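Local coordinates for protein polyphosphate kinase (Porphyromonas gingivalis, PDB 2O8R) that probably catalyses the reversible transfer of the terminal phosphate of ATP onto a growing long-chain polyphosphate, with magnesium as cofactor, at residues S16-N21 against E50-V55; I44-L49 against E96-I101. The protein carries 3 engineered substitutions. All coordinates share one frame; numbering follows the deposited sequence.

Helix 35-63 runs through both contacts: its 50-55 part packs on helix 13-29 in contact 1, and its preceding turns, 44-49, pack on helix 83-112 in contact 2. The contact centres lie about 12 Å apart, and Asn21 joins them. Its OD1 is 2.9 Å from Asn48 ND2, and its ND2 is 3.0 Å from Phe45 O, both probable hydrogen bonds. Asn48 is a predicted ATP-binding residue, and Trp17 lies against it, with CH2 3.4 Å from Asn48 O. The side chain of Arg570, also predicted to bind ATP, is about 8 Å from that of Trp17. Contact 2 holds a sulfate beside Ser46, probably from the crystallisation liquor.

Contact 1: residues S16-N21 against E50-V55; sequences SWLSFN and EEFYTV
Trp17 and Phe52 lie flat against each other, the six-membered part of the indole over the phenyl ring in an offset stack. The ring centroids are 4.3 Å apart and the planes are only 9° from parallel. The overlap is shifted toward the rims, so that Trp17 CE3 sits over the Phe52 face, while Phe52 CB reaches back over the indole and makes a CH-pi contact 3.9 Å from the centroid of its six-membered ring. Both side chains leave their helices with CG anti to the backbone N (chi1 -173° for Trp17 and -172° for Phe52) and lie side by side, roughly antiparallel. On the opposite face, Phe20 CD2 lies above the rim of the indole, by its five-membered ring. Leu18 adds a smaller contact, crossing Phe52 at about a right angle and bringing CD2 to 4.2 Å from Phe52 CE2. From helix 83-112, Ile87 also packs on Phe52 and Thr90 on Leu18. No hydrogen bond crosses between the segments; an aromatic stack joins helices 13-29 and 35-63 within the helical N-terminal domain of this PPK1 family member, beside the predicted ATP-binding residue Asn48.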
loop_
_atom_site.group_PDB
_atom_site.type_symbol
_atom_site.label_atom_id
_atom_site.label_comp_id
_atom_site.label_asym_id
_atom_site.label_seq_id
_atom_site.Cartn_x
_atom_site.Cartn_y
_atom_site.Cartn_z
ATOM N N SER A 16 28.902 20.010 0.981
ATOM C CA SER A 16 29.149 18.807 1.736
ATOM C C SER A 16 28.125 17.740 1.382
ATOM O O SER A 16 28.476 16.576 1.229
ATOM C CB SER A 16 29.120 19.108 3.230
ATOM O OG SER A 16 29.032 17.921 3.981
ATOM N N TRP A 17 26.864 18.120 1.222
ATOM C CA TRP A 17 25.867 17.120 0.845
ATOM C C TRP A 17 26.167 16.547 -0.521
ATOM O O TRP A 17 26.164 15.337 -0.695
ATOM C CB TRP A 17 24.447 17.665 0.855
ATOM C CG TRP A 17 23.440 16.579 0.618
ATOM C CD1 TRP A 17 22.838 15.799 1.568
ATOM C CD2 TRP A 17 22.926 16.139 -0.643
ATOM N NE1 TRP A 17 21.983 14.911 0.979
ATOM C CE2 TRP A 17 22.015 15.094 -0.379
ATOM C CE3 TRP A 17 23.151 16.523 -1.974
ATOM C CZ2 TRP A 17 21.322 14.426 -1.393
ATOM C CZ3 TRP A 17 22.462 15.868 -2.976
ATOM C CH2 TRP A 17 21.557 14.822 -2.679
ATOM N N LEU A 18 26.422 17.425 -1.485
ATOM C CA LEU A 18 26.702 17.010 -2.854
ATOM C C LEU A 18 27.896 16.072 -2.925
ATOM O O LEU A 18 27.951 15.176 -3.763
ATOM C CB LEU A 18 26.872 18.233 -3.764
ATOM C CG LEU A 18 25.540 18.926 -4.098
ATOM C CD1 LEU A 18 25.738 20.310 -4.707
ATOM C CD2 LEU A 18 24.673 18.054 -5.008
ATOM N N SER A 19 28.828 16.260 -2.002
ATOM C CA SER A 19 29.977 15.380 -1.858
ATOM C C SER A 19 29.538 13.961 -1.508
ATOM O O SER A 19 30.091 12.980 -2.010
ATOM C CB SER A 19 30.898 15.930 -0.766
ATOM O OG SER A 19 32.087 15.181 -0.676
ATOM N N PHE A 20 28.537 13.873 -0.636
ATOM C CA PHE A 20 27.965 12.601 -0.220
ATOM C C PHE A 20 27.315 11.905 -1.410
ATOM O O PHE A 20 27.526 10.712 -1.630
ATOM C CB PHE A 20 26.978 12.830 0.929
ATOM C CG PHE A 20 25.906 11.795 1.042
ATOM C CD1 PHE A 20 26.208 10.501 1.456
ATOM C CD2 PHE A 20 24.579 12.126 0.768
ATOM C CE1 PHE A 20 25.213 9.540 1.571
ATOM C CE2 PHE A 20 23.570 11.176 0.877
ATOM C CZ PHE A 20 23.884 9.881 1.281
ATOM N N ASN A 21 26.559 12.648 -2.205
ATOM C CA ASN A 21 25.906 12.023 -3.340
ATOM C C ASN A 21 26.898 11.643 -4.432
ATOM O O ASN A 21 26.668 10.681 -5.161
ATOM C CB ASN A 21 24.732 12.842 -3.869
ATOM C CG ASN A 21 23.498 11.988 -4.120
ATOM O OD1 ASN A 21 23.282 10.964 -3.462
ATOM N ND2 ASN A 21 22.681 12.403 -5.074
ATOM N N GLU A 50 16.637 14.096 -6.017
ATOM C CA GLU A 50 15.264 14.541 -6.155
ATOM C C GLU A 50 14.829 15.212 -4.860
ATOM O O GLU A 50 14.219 16.277 -4.883
ATOM C CB GLU A 50 14.360 13.362 -6.505
ATOM C CG GLU A 50 12.898 13.717 -6.707
ATOM C CD GLU A 50 12.649 14.573 -7.935
ATOM O OE1 GLU A 50 13.164 14.251 -9.030
ATOM O OE2 GLU A 50 11.917 15.570 -7.801
ATOM N N GLU A 51 15.178 14.587 -3.739
ATOM C CA GLU A 51 14.860 15.086 -2.404
ATOM C C GLU A 51 15.571 16.412 -2.124
ATOM O O GLU A 51 14.953 17.370 -1.668
ATOM C CB GLU A 51 15.238 14.028 -1.358
ATOM C CG GLU A 51 14.978 14.411 0.093
ATOM C CD GLU A 51 13.516 14.296 0.499
ATOM O OE1 GLU A 51 12.731 13.630 -0.211
ATOM O OE2 GLU A 51 13.150 14.871 1.545
ATOM N N PHE A 52 16.865 16.450 -2.422
ATOM C CA PHE A 52 17.679 17.651 -2.350
ATOM C C PHE A 52 17.041 18.788 -3.122
ATOM O O PHE A 52 16.926 19.896 -2.612
ATOM C CB PHE A 52 19.056 17.367 -2.930
ATOM C CG PHE A 52 20.057 18.479 -2.741
ATOM C CD1 PHE A 52 20.653 18.698 -1.502
ATOM C CD2 PHE A 52 20.444 19.276 -3.820
ATOM C CE1 PHE A 52 21.611 19.696 -1.338
ATOM C CE2 PHE A 52 21.395 20.278 -3.666
ATOM C CZ PHE A 52 21.984 20.487 -2.420
ATOM N N TYR A 53 16.625 18.524 -4.353
ATOM C CA TYR A 53 15.978 19.569 -5.129
ATOM C C TYR A 53 14.684 20.074 -4.477
ATOM O O TYR A 53 14.520 21.281 -4.308
ATOM C CB TYR A 53 15.776 19.145 -6.588
ATOM C CG TYR A 53 16.883 19.629 -7.499
ATOM C CD1 TYR A 53 18.080 18.928 -7.609
ATOM C CD2 TYR A 53 16.744 20.804 -8.231
ATOM C CE1 TYR A 53 19.106 19.371 -8.440
ATOM C CE2 TYR A 53 17.768 21.256 -9.061
ATOM C CZ TYR A 53 18.941 20.528 -9.161
ATOM O OH TYR A 53 19.952 20.974 -9.971
ATOM N N THR A 54 13.795 19.172 -4.056
ATOM C CA THR A 54 12.473 19.622 -3.587
ATOM C C THR A 54 12.444 20.315 -2.227
ATOM O O THR A 54 11.493 21.035 -1.932
ATOM C CB THR A 54 11.374 18.522 -3.616
ATOM O OG1 THR A 54 11.480 17.685 -2.461
ATOM C CG2 THR A 54 11.455 17.692 -4.880
ATOM N N VAL A 55 13.472 20.112 -1.403
ATOM C CA VAL A 55 13.520 20.785 -0.097
ATOM C C VAL A 55 14.651 21.820 0.035
ATOM O O VAL A 55 14.494 22.865 0.675
ATOM C CB VAL A 55 13.531 19.786 1.114
ATOM C CG1 VAL A 55 13.180 18.369 0.671
ATOM C CG2 VAL A 55 14.856 19.803 1.847
#

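Contact 2: residues I44-L49 against E96-I101; sequences IFSSNL and ELYYRI. With SO4 (sulfate ion), chain D.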
loop_
_atom_site.group_PDB
_atom_site.type_symbol
_atom_site.label_atom_id
_atom_site.label_comp_id
_atom_site.label_asym_id
_atom_site.label_seq_id
_atom_site.Cartn_x
_atom_site.Cartn_y
_atom_site.Cartn_z
ATOM N N ILE A 44 19.433 5.208 -6.257
ATOM C CA ILE A 44 19.550 5.923 -4.986
ATOM C C ILE A 44 20.039 7.346 -5.207
ATOM O O ILE A 44 19.429 8.293 -4.704
ATOM C CB ILE A 44 20.490 5.207 -3.987
ATOM C CG1 ILE A 44 19.853 3.902 -3.497
ATOM C CG2 ILE A 44 20.810 6.120 -2.808
ATOM C CD1 ILE A 44 20.801 2.985 -2.714
ATOM N N PHE A 45 21.117 7.483 -5.982
ATOM C CA PHE A 45 21.676 8.792 -6.318
ATOM C C PHE A 45 20.614 9.713 -6.902
ATOM O O PHE A 45 20.538 10.896 -6.552
ATOM C CB PHE A 45 22.831 8.644 -7.306
ATOM C CG PHE A 45 23.316 9.944 -7.872
ATOM C CD1 PHE A 45 24.350 10.630 -7.268
ATOM C CD2 PHE A 45 22.748 10.475 -9.025
ATOM C CE1 PHE A 45 24.806 11.827 -7.789
ATOM C CE2 PHE A 45 23.202 11.662 -9.554
ATOM C CZ PHE A 45 24.230 12.345 -8.939
ATOM N N SER A 46 19.804 9.156 -7.796
ATOM C CA SER A 46 18.756 9.903 -8.451
ATOM C C SER A 46 17.690 10.329 -7.452
ATOM O O SER A 46 17.274 11.492 -7.466
ATOM C CB SER A 46 18.127 9.078 -9.570
ATOM O OG SER A 46 19.075 8.760 -10.567
ATOM N N SER A 47 17.257 9.401 -6.591
ATOM C CA SER A 47 16.219 9.721 -5.586
ATOM C C SER A 47 16.678 10.726 -4.531
ATOM O O SER A 47 15.885 11.555 -4.081
ATOM C CB SER A 47 15.657 8.463 -4.906
ATOM O OG SER A 47 16.661 7.488 -4.742
ATOM N N ASN A 48 17.953 10.646 -4.143
ATOM C CA ASN A 48 18.552 11.623 -3.232
ATOM C C ASN A 48 18.579 13.017 -3.816
ATOM O O ASN A 48 18.292 13.972 -3.120
ATOM C CB ASN A 48 19.984 11.242 -2.858
ATOM C CG ASN A 48 20.063 9.942 -2.128
ATOM O OD1 ASN A 48 19.054 9.425 -1.630
ATOM N ND2 ASN A 48 21.263 9.390 -2.060
ATOM N N LEU A 49 18.942 13.123 -5.092
ATOM C CA LEU A 49 19.027 14.410 -5.761
ATOM C C LEU A 49 17.628 14.973 -6.009
ATOM O O LEU A 49 17.441 16.177 -6.167
ATOM C CB LEU A 49 19.796 14.273 -7.067
ATOM C CG LEU A 49 20.139 15.572 -7.790
ATOM C CD1 LEU A 49 20.892 16.504 -6.853
ATOM C CD2 LEU A 49 20.937 15.302 -9.056
ATOM N N GLU A 96 26.940 14.194 -15.919
ATOM C CA GLU A 96 27.787 13.699 -16.994
ATOM C C GLU A 96 28.484 12.407 -16.603
ATOM O O GLU A 96 28.583 11.464 -17.404
ATOM C CB GLU A 96 28.824 14.744 -17.367
ATOM C CG GLU A 96 28.256 15.955 -18.077
ATOM C CD GLU A 96 29.340 16.892 -18.576
ATOM O OE1 GLU A 96 30.535 16.512 -18.529
ATOM O OE2 GLU A 96 28.993 18.007 -19.019
ATOM N N LEU A 97 28.975 12.375 -15.370
ATOM C CA LEU A 97 29.510 11.150 -14.802
ATOM C C LEU A 97 28.477 10.012 -14.815
ATOM O O LEU A 97 28.782 8.907 -15.277
ATOM C CB LEU A 97 30.002 11.410 -13.379
ATOM C CG LEU A 97 30.538 10.223 -12.588
ATOM C CD1 LEU A 97 31.683 9.529 -13.326
ATOM C CD2 LEU A 97 30.987 10.711 -11.243
ATOM N N TYR A 98 27.269 10.298 -14.318
ATOM C CA TYR A 98 26.167 9.335 -14.270
ATOM C C TYR A 98 25.942 8.640 -15.615
ATOM O O TYR A 98 25.883 7.409 -15.690
ATOM C CB TYR A 98 24.892 10.053 -13.833
ATOM C CG TYR A 98 23.728 9.177 -13.408
ATOM C CD1 TYR A 98 23.409 9.023 -12.062
ATOM C CD2 TYR A 98 22.916 8.550 -14.349
ATOM C CE1 TYR A 98 22.330 8.247 -11.665
ATOM C CE2 TYR A 98 21.834 7.765 -13.960
ATOM C CZ TYR A 98 21.546 7.622 -12.623
ATOM O OH TYR A 98 20.475 6.844 -12.246
ATOM N N TYR A 99 25.834 9.426 -16.678
ATOM C CA TYR A 99 25.578 8.858 -17.993
ATOM C C TYR A 99 26.754 8.066 -18.567
ATOM O O TYR A 99 26.554 7.062 -19.255
ATOM C CB TYR A 99 25.078 9.930 -18.949
ATOM C CG TYR A 99 23.606 10.242 -18.752
ATOM C CD1 TYR A 99 22.616 9.502 -19.404
ATOM C CD2 TYR A 99 23.200 11.265 -17.908
ATOM C CE1 TYR A 99 21.265 9.783 -19.224
ATOM C CE2 TYR A 99 21.852 11.553 -17.725
ATOM C CZ TYR A 99 20.897 10.810 -18.380
ATOM O OH TYR A 99 19.577 11.115 -18.195
ATOM N N ARG A 100 27.971 8.505 -18.256
ATOM C CA ARG A 100 29.163 7.732 -18.568
ATOM C C ARG A 100 29.095 6.355 -17.912
ATOM O O ARG A 100 29.288 5.347 -18.575
ATOM C CB ARG A 100 30.434 8.479 -18.155
ATOM C CG ARG A 100 31.087 9.249 -19.289
ATOM C CD ARG A 100 32.416 9.849 -18.866
ATOM N NE ARG A 100 32.236 11.093 -18.125
ATOM C CZ ARG A 100 32.678 11.316 -16.892
ATOM N NH1 ARG A 100 33.358 10.381 -16.239
ATOM N NH2 ARG A 100 32.444 12.489 -16.315
ATOM N N ILE A 101 28.785 6.310 -16.621
ATOM C CA ILE A 101 28.635 5.032 -15.929
ATOM C C ILE A 101 27.538 4.200 -16.578
ATOM O O ILE A 101 27.726 3.016 -16.841
ATOM C CB ILE A 101 28.357 5.230 -14.430
ATOM C CG1 ILE A 101 29.533 5.954 -13.792
ATOM C CG2 ILE A 101 28.212 3.902 -13.726
ATOM C CD1 ILE A 101 29.255 6.506 -12.444
HETATM S S SO4 D . 19.437 11.465 -13.331
HETATM O O1 SO4 D . 19.953 10.453 -12.415
HETATM O O2 SO4 D . 20.179 11.408 -14.587
HETATM O O3 SO4 D . 18.010 11.231 -13.593
HETATM O O4 SO4 D . 19.649 12.781 -12.730
#
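Phe45 and Ser46 of helix 35-63 meet Tyr98 of helix 83-112, part of the helix-helix packing among helices 13-29, 35-63 and 83-112 in the PPK1 N-terminal domain. Phe45 comes first: a chi1 of 171° swings CG away from the backbone N, aiming the ring at helix 83-112. There it meets Tyr98 with the two planes inclined at 39° and the centroids 5.5 Å apart, neither stacked nor edge-to-face. The touching is done by one flank of each ring, CD2 and CE2 of Phe45 against CD1 and CE1 of Tyr98, and the closest approach is Phe45 CD2 to Tyr98 CD1 at 3.4 Å. Leu25 of helix 13-29 also packs on Phe45.

At Ser46 the contact turns polar. OG stands beside the backbone N (chi1 -62°), close to the phenol end of Tyr98, with Ser46 OG and Tyr98 OH 2.9 Å apart. A sulfate ion, probably from the crystallisation liquor, sits next to them, and Ser46 OG is in hydrogen-bonding contact with its O1 at 2.7 Å; Leu42 O, a turn earlier, competes for the same proton. Sulfate O1 is also at the edge of the Phe45 ring, near the ring plane, and over one face of Tyr98, 3.3 Å from Tyr98 CZ. Tyr99 lies on another flank of the ion, with CE2 3.6 Å from sulfate O2, and its own hydroxyl is hydrogen-bonded to Tyr300 O.

Farther along comes Asn48, a predicted ATP-binding residue. Leu49 then packs on Val91, an earlier residue of helix 83-112, while its backbone N is hydrogen-bonded to Phe45 O at 3.1 Å.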